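Local atomic coordinates of bucandin (Bungarus candidus, PDB entry 1F94), a protein that is a three-finger neurotoxin of krait venom that may enhance presynaptic acetylcholine release. Residues 26-31 and 50-55. Sequence-based numbering, arbitrary orientation. Where two conformers were deposited one is given.
Sequences KWLNKI and NVYNKC
Asn50 opens the pairing of 50-55 with 26-31: its O accepts from Lys30 N at 2.8 Å, at the end where the antiparallel ladder runs into loop. A water accepts from Asn50 ND2 and, weakly, from Asn29 ND2; Asn29 OD1 reaches forward to Ile31 N, forming an Asx turn. The extended chain of Lys30 runs alongside the backbone of Asn50 and Val51 to a salt bridge with Asp47 and a hydrogen bond to Thr48 O. In the Trp27 conformer described, one of two, Val51 lays CG1 over one face of the indole, 3.7 Å from the centroid of the five-membered ring, a CH-pi contact; Trp36 meets the same indole edge-to-face. On the other side of the sheet, Tyr52 and Leu28 lie side by side, Tyr52 CD2 against Leu28 CD1 at 3.7 Å. Two backbone bonds tie the pair, Leu28 N to Tyr52 O at 2.7 Å and Tyr52 N to Leu28 O. Buried Asn53, with CG anti to its N (chi1 -176°), brings OD1 to 3.2 Å from Lys26 O, two acceptors with no hydrogen bond between them, while ND2 donates to Thr44 O and holds the amide. Lys54 and Lys26 exchange two backbone bonds. Cys55 closes the run, its disulfide to Cys43 tying the strand to the loop that leads into strand 46-47. The ladder thus sets the register, while leucine beside tyrosine and, in this conformer, valine on indole pack its opposite faces.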
loop_
_atom_site.group_PDB
_atom_site.type_symbol
_atom_site.label_atom_id
_atom_site.label_comp_id
_atom_site.label_asym_id
_atom_site.label_seq_id
_atom_site.Cartn_x
_atom_site.Cartn_y
_atom_site.Cartn_z
ATOM N N LYS A 26 -0.756 2.391 -0.450
ATOM C CA LYS A 26 -2.055 2.268 0.247
ATOM C C LYS A 26 -3.092 2.711 -0.771
ATOM O O LYS A 26 -3.370 3.896 -0.934
ATOM C CB LYS A 26 -2.098 3.186 1.455
ATOM C CG LYS A 26 -3.391 3.053 2.226
ATOM C CD LYS A 26 -3.516 3.881 3.455
ATOM C CE LYS A 26 -3.497 5.372 3.336
ATOM N NZ LYS A 26 -3.636 5.956 4.750
ATOM N N TRP A 27 -3.683 1.706 -1.407
ATOM C CA TRP A 27 -4.623 1.850 -2.505
ATOM C C TRP A 27 -6.003 1.505 -1.941
ATOM O O TRP A 27 -6.216 0.394 -1.442
ATOM C CB TRP A 27 -4.233 1.043 -3.710
ATOM C CG TRP A 27 -4.982 0.993 -4.987
ATOM C CD1 TRP A 27 -6.313 0.663 -5.182
ATOM C CD2 TRP A 27 -4.458 1.252 -6.308
ATOM N NE1 TRP A 27 -6.640 0.716 -6.535
ATOM C CE2 TRP A 27 -5.515 1.073 -7.254
ATOM C CE3 TRP A 27 -3.255 1.606 -6.870
ATOM C CZ2 TRP A 27 -5.351 1.257 -8.626
ATOM C CZ3 TRP A 27 -3.104 1.778 -8.228
ATOM C CH2 TRP A 27 -4.149 1.588 -9.164
ATOM N N LEU A 28 -6.924 2.401 -2.036
ATOM C CA LEU A 28 -8.241 2.267 -1.483
ATOM C C LEU A 28 -9.265 2.396 -2.603
ATOM O O LEU A 28 -9.227 3.337 -3.373
ATOM C CB LEU A 28 -8.521 3.347 -0.433
ATOM C CG LEU A 28 -7.431 3.426 0.645
ATOM C CD1 LEU A 28 -7.677 4.633 1.577
ATOM C CD2 LEU A 28 -7.308 2.166 1.450
ATOM N N ASN A 29 -10.215 1.436 -2.633
ATOM C CA ASN A 29 -11.349 1.526 -3.561
ATOM C C ASN A 29 -12.443 2.307 -2.881
ATOM O O ASN A 29 -12.968 1.904 -1.823
ATOM C CB ASN A 29 -11.761 0.117 -3.959
ATOM C CG ASN A 29 -12.827 0.146 -5.035
ATOM O OD1 ASN A 29 -13.887 0.759 -4.898
ATOM N ND2 ASN A 29 -12.545 -0.521 -6.136
ATOM N N LYS A 30 -12.792 3.440 -3.421
ATOM C CA LYS A 30 -13.746 4.337 -2.804
ATOM C C LYS A 30 -15.162 3.836 -2.874
ATOM O O LYS A 30 -16.032 4.379 -2.195
ATOM C CB LYS A 30 -13.693 5.744 -3.480
ATOM C CG LYS A 30 -12.368 6.455 -3.405
ATOM C CD LYS A 30 -12.464 7.854 -4.004
ATOM C CE LYS A 30 -11.185 8.627 -3.894
ATOM N NZ LYS A 30 -11.324 9.965 -4.453
ATOM N N ILE A 31 -15.401 2.832 -3.703
ATOM C CA ILE A 31 -16.736 2.278 -3.911
ATOM C C ILE A 31 -16.976 1.082 -3.005
ATOM O O ILE A 31 -18.026 0.922 -2.372
ATOM C CB ILE A 31 -16.933 1.959 -5.418
ATOM C CG1 ILE A 31 -16.642 3.130 -6.334
ATOM C CG2 ILE A 31 -18.365 1.461 -5.653
ATOM C CD1 ILE A 31 -17.302 4.425 -5.957
ATOM N N ASN A 50 -13.095 6.550 -8.126
ATOM C CA ASN A 50 -13.113 5.223 -7.559
ATOM C C ASN A 50 -11.823 4.802 -6.806
ATOM O O ASN A 50 -11.903 3.777 -6.081
ATOM C CB ASN A 50 -13.411 4.122 -8.583
ATOM C CG ASN A 50 -12.448 4.045 -9.736
ATOM O OD1 ASN A 50 -11.781 5.020 -10.045
ATOM N ND2 ASN A 50 -12.414 2.901 -10.402
ATOM N N VAL A 51 -10.749 5.503 -6.935
ATOM C CA VAL A 51 -9.467 5.103 -6.373
ATOM C C VAL A 51 -8.793 6.243 -5.635
ATOM O O VAL A 51 -8.641 7.360 -6.138
ATOM C CB VAL A 51 -8.516 4.500 -7.410
ATOM C CG1 VAL A 51 -7.131 4.210 -6.865
ATOM C CG2 VAL A 51 -9.151 3.226 -8.025
ATOM N N TYR A 52 -8.285 5.922 -4.463
ATOM C CA TYR A 52 -7.318 6.757 -3.734
ATOM C C TYR A 52 -6.053 5.911 -3.598
ATOM O O TYR A 52 -6.124 4.793 -3.091
ATOM C CB TYR A 52 -7.852 7.108 -2.359
ATOM C CG TYR A 52 -6.866 7.833 -1.504
ATOM C CD1 TYR A 52 -6.782 9.181 -1.563
ATOM C CD2 TYR A 52 -6.017 7.142 -0.640
ATOM C CE1 TYR A 52 -5.853 9.855 -0.754
ATOM C CE2 TYR A 52 -5.084 7.792 0.120
ATOM C CZ TYR A 52 -5.009 9.160 0.040
ATOM O OH TYR A 52 -4.087 9.758 0.856
ATOM N N ASN A 53 -4.903 6.447 -3.946
ATOM C CA ASN A 53 -3.669 5.722 -3.665
ATOM C C ASN A 53 -2.656 6.738 -3.147
ATOM O O ASN A 53 -2.421 7.761 -3.786
ATOM C CB ASN A 53 -3.106 5.024 -4.900
ATOM C CG ASN A 53 -1.874 4.194 -4.588
ATOM O OD1 ASN A 53 -1.896 3.318 -3.732
ATOM N ND2 ASN A 53 -0.803 4.510 -5.281
ATOM N N LYS A 54 -1.998 6.343 -2.078
ATOM C CA LYS A 54 -0.944 7.116 -1.420
ATOM C C LYS A 54 0.329 6.305 -1.422
ATOM O O LYS A 54 0.294 5.078 -1.212
ATOM C CB LYS A 54 -1.360 7.481 -0.012
ATOM C CG LYS A 54 -0.384 8.287 0.772
ATOM C CD LYS A 54 -0.687 8.838 2.127
ATOM C CE LYS A 54 0.524 9.538 2.694
ATOM N NZ LYS A 54 0.984 10.759 1.948
ATOM N N CYS A 55 1.438 6.990 -1.586
ATOM C CA CYS A 55 2.766 6.415 -1.640
ATOM C C CYS A 55 3.654 6.934 -0.515
ATOM O O CYS A 55 3.611 8.115 -0.207
ATOM C CB CYS A 55 3.431 6.810 -3.019
ATOM S SG CYS A 55 2.443 6.317 -4.442
HETATM O O HOH W 1 -14.041 0.404 -9.064
#